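Local coordinates for mandelate racemase/muconate lactonizing enzyme-like protein (Rubrobacter xylanophilus DSM 9941, PDB 3CYJ) that is of unknown function but belongs to the enolase superfamily and carries a bound sodium ion in its barrel domain, at residues H129-V134 with S340-P345. Sequence-based numbering, arbitrary orientation.
Sequences HAEVPV and SLRPDP
V132 and L341 pair their backbones in antiparallel fashion, each giving its N-H to the other's carbonyl oxygen: V132 N to L341 O at 2.9 Å and L341 N to V132 O at 2.8 Å. Both bonds are fairly straight. The next pair, P133 with S340, is non-hydrogen-bonded, and S340 CA approaches V132 O at 3.2 Å in a bent CA-H...O contact. On the P133 and S340 face, E131 reaches across strand 340-341. Its CG sits between the backbone N and the carbonyl carbon (chi1 52°), and the extended chain beyond carries the carboxylate over S340 CB, 3.5 Å from E131 CD, and onto one face of the R342 guanidinium. E131 OE1 lies 3.2 Å from R342 NH2, forming a salt bridge in which the two flat groups are stacked, 25° apart. No N-H points at the oxygen, which suggests that the attraction is mainly electrostatic. A bend at chi3 turns the arginine head back over E131, bringing R342 NH1 to 4.0 Å from A130 CB. The other face is apolar and buried: V134 CG1 packs on L341 CG at 3.6 Å, the two side chains crossing at about a right angle, while V132 CG2 lies more loosely beside L341 CB. V132 and V134 also rest on L316 of strand 313-319, and L341 on A304 of helix 300-306. Strand 132-137 runs parallel to 162-166 and 313-319 within the barrel of the enolase superfamily; the short strand 340-341, arriving after the last barrel strand, adds an antiparallel partner to the beginning of 132-137, a local extension of the TIM-barrel sheet.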
loop_
_atom_site.group_PDB
_atom_site.type_symbol
_atom_site.label_atom_id
_atom_site.label_comp_id
_atom_site.label_asym_id
_atom_site.label_seq_id
_atom_site.Cartn_x
_atom_site.Cartn_y
_atom_site.Cartn_z
ATOM N N HIS A 129 0.720 -27.886 -26.562
ATOM C CA HIS A 129 0.039 -27.547 -27.803
ATOM C C HIS A 129 0.595 -28.299 -29.000
ATOM O O HIS A 129 1.848 -28.474 -29.127
ATOM C CB HIS A 129 0.126 -26.042 -28.122
ATOM C CG HIS A 129 -0.149 -25.143 -26.946
ATOM N ND1 HIS A 129 -1.383 -25.086 -26.314
ATOM C CD2 HIS A 129 0.664 -24.291 -26.274
ATOM C CE1 HIS A 129 -1.314 -24.223 -25.318
ATOM N NE2 HIS A 129 -0.078 -23.739 -25.262
ATOM N N ALA A 130 -0.322 -28.710 -29.898
ATOM C CA ALA A 130 0.053 -29.394 -31.154
ATOM C C ALA A 130 0.525 -28.399 -32.216
ATOM O O ALA A 130 1.546 -28.584 -32.837
ATOM C CB ALA A 130 -1.140 -30.191 -31.685
ATOM N N GLU A 131 -0.252 -27.346 -32.446
ATOM C CA GLU A 131 0.254 -26.188 -33.148
ATOM C C GLU A 131 0.001 -24.905 -32.333
ATOM O O GLU A 131 -0.639 -24.948 -31.283
ATOM C CB GLU A 131 -0.363 -26.078 -34.537
ATOM C CG GLU A 131 -1.871 -26.137 -34.546
ATOM C CD GLU A 131 -2.417 -25.847 -35.937
ATOM O OE1 GLU A 131 -1.665 -26.005 -36.924
ATOM O OE2 GLU A 131 -3.591 -25.435 -36.049
ATOM N N VAL A 132 0.484 -23.761 -32.842
ATOM C CA VAL A 132 0.389 -22.495 -32.107
ATOM C C VAL A 132 -0.075 -21.377 -33.008
ATOM O O VAL A 132 0.416 -21.243 -34.147
ATOM C CB VAL A 132 1.756 -22.102 -31.465
ATOM C CG1 VAL A 132 2.108 -23.054 -30.387
ATOM C CG2 VAL A 132 2.885 -22.055 -32.502
ATOM N N PRO A 133 -1.023 -20.563 -32.523
ATOM C CA PRO A 133 -1.550 -19.489 -33.341
ATOM C C PRO A 133 -0.584 -18.309 -33.464
ATOM O O PRO A 133 0.237 -18.031 -32.539
ATOM C CB PRO A 133 -2.834 -19.115 -32.628
ATOM C CG PRO A 133 -2.678 -19.599 -31.218
ATOM C CD PRO A 133 -1.723 -20.707 -31.232
ATOM N N VAL A 134 -0.612 -17.662 -34.627
ATOM C CA VAL A 134 0.286 -16.556 -34.902
ATOM C C VAL A 134 -0.467 -15.274 -35.201
ATOM O O VAL A 134 -1.691 -15.282 -35.497
ATOM C CB VAL A 134 1.285 -16.847 -36.074
ATOM C CG1 VAL A 134 1.927 -18.185 -35.909
ATOM C CG2 VAL A 134 0.614 -16.730 -37.468
ATOM N N SER A 340 -1.855 -20.589 -37.987
ATOM C CA SER A 340 -1.049 -21.292 -37.007
ATOM C C SER A 340 0.269 -21.802 -37.594
ATOM O O SER A 340 0.415 -21.919 -38.810
ATOM C CB SER A 340 -1.824 -22.451 -36.399
ATOM O OG SER A 340 -2.755 -21.934 -35.489
ATOM N N LEU A 341 1.217 -22.093 -36.707
ATOM C CA LEU A 341 2.403 -22.838 -37.059
ATOM C C LEU A 341 2.385 -24.196 -36.381
ATOM O O LEU A 341 2.215 -24.267 -35.173
ATOM C CB LEU A 341 3.669 -22.077 -36.623
ATOM C CG LEU A 341 3.942 -20.758 -37.323
ATOM C CD1 LEU A 341 5.265 -20.114 -36.793
ATOM C CD2 LEU A 341 4.003 -20.933 -38.847
ATOM N N ARG A 342 2.586 -25.262 -37.148
ATOM C CA ARG A 342 2.687 -26.600 -36.598
ATOM C C ARG A 342 4.082 -27.157 -36.775
ATOM O O ARG A 342 4.573 -27.256 -37.896
ATOM C CB ARG A 342 1.680 -27.544 -37.293
ATOM C CG ARG A 342 1.585 -28.953 -36.692
ATOM C CD ARG A 342 0.680 -29.847 -37.562
ATOM N NE ARG A 342 -0.685 -29.317 -37.649
ATOM C CZ ARG A 342 -1.646 -29.528 -36.730
ATOM N NH1 ARG A 342 -1.406 -30.277 -35.651
ATOM N NH2 ARG A 342 -2.853 -28.993 -36.891
ATOM N N PRO A 343 4.736 -27.534 -35.679
ATOM C CA PRO A 343 5.985 -28.240 -35.890
ATOM C C PRO A 343 5.824 -29.444 -36.828
ATOM O O PRO A 343 4.757 -30.132 -36.837
ATOM C CB PRO A 343 6.366 -28.696 -34.479
ATOM C CG PRO A 343 5.882 -27.579 -33.653
ATOM C CD PRO A 343 4.536 -27.207 -34.263
ATOM N N ASP A 344 6.876 -29.698 -37.612
ATOM C CA ASP A 344 6.866 -30.825 -38.551
ATOM C C ASP A 344 7.208 -32.076 -37.753
ATOM O O ASP A 344 8.318 -32.168 -37.248
ATOM C CB ASP A 344 7.907 -30.599 -39.654
ATOM C CG ASP A 344 7.664 -31.473 -40.897
ATOM O OD1 ASP A 344 7.439 -32.717 -40.732
ATOM O OD2 ASP A 344 7.703 -30.894 -42.017
ATOM N N PRO A 345 6.255 -33.037 -37.628
ATOM C CA PRO A 345 6.546 -34.274 -36.876
ATOM C C PRO A 345 7.575 -35.155 -37.608
ATOM O O PRO A 345 8.173 -36.041 -37.001
ATOM C CB PRO A 345 5.184 -34.982 -36.774
ATOM C CG PRO A 345 4.352 -34.440 -37.914
ATOM C CD PRO A 345 4.918 -33.045 -38.263
#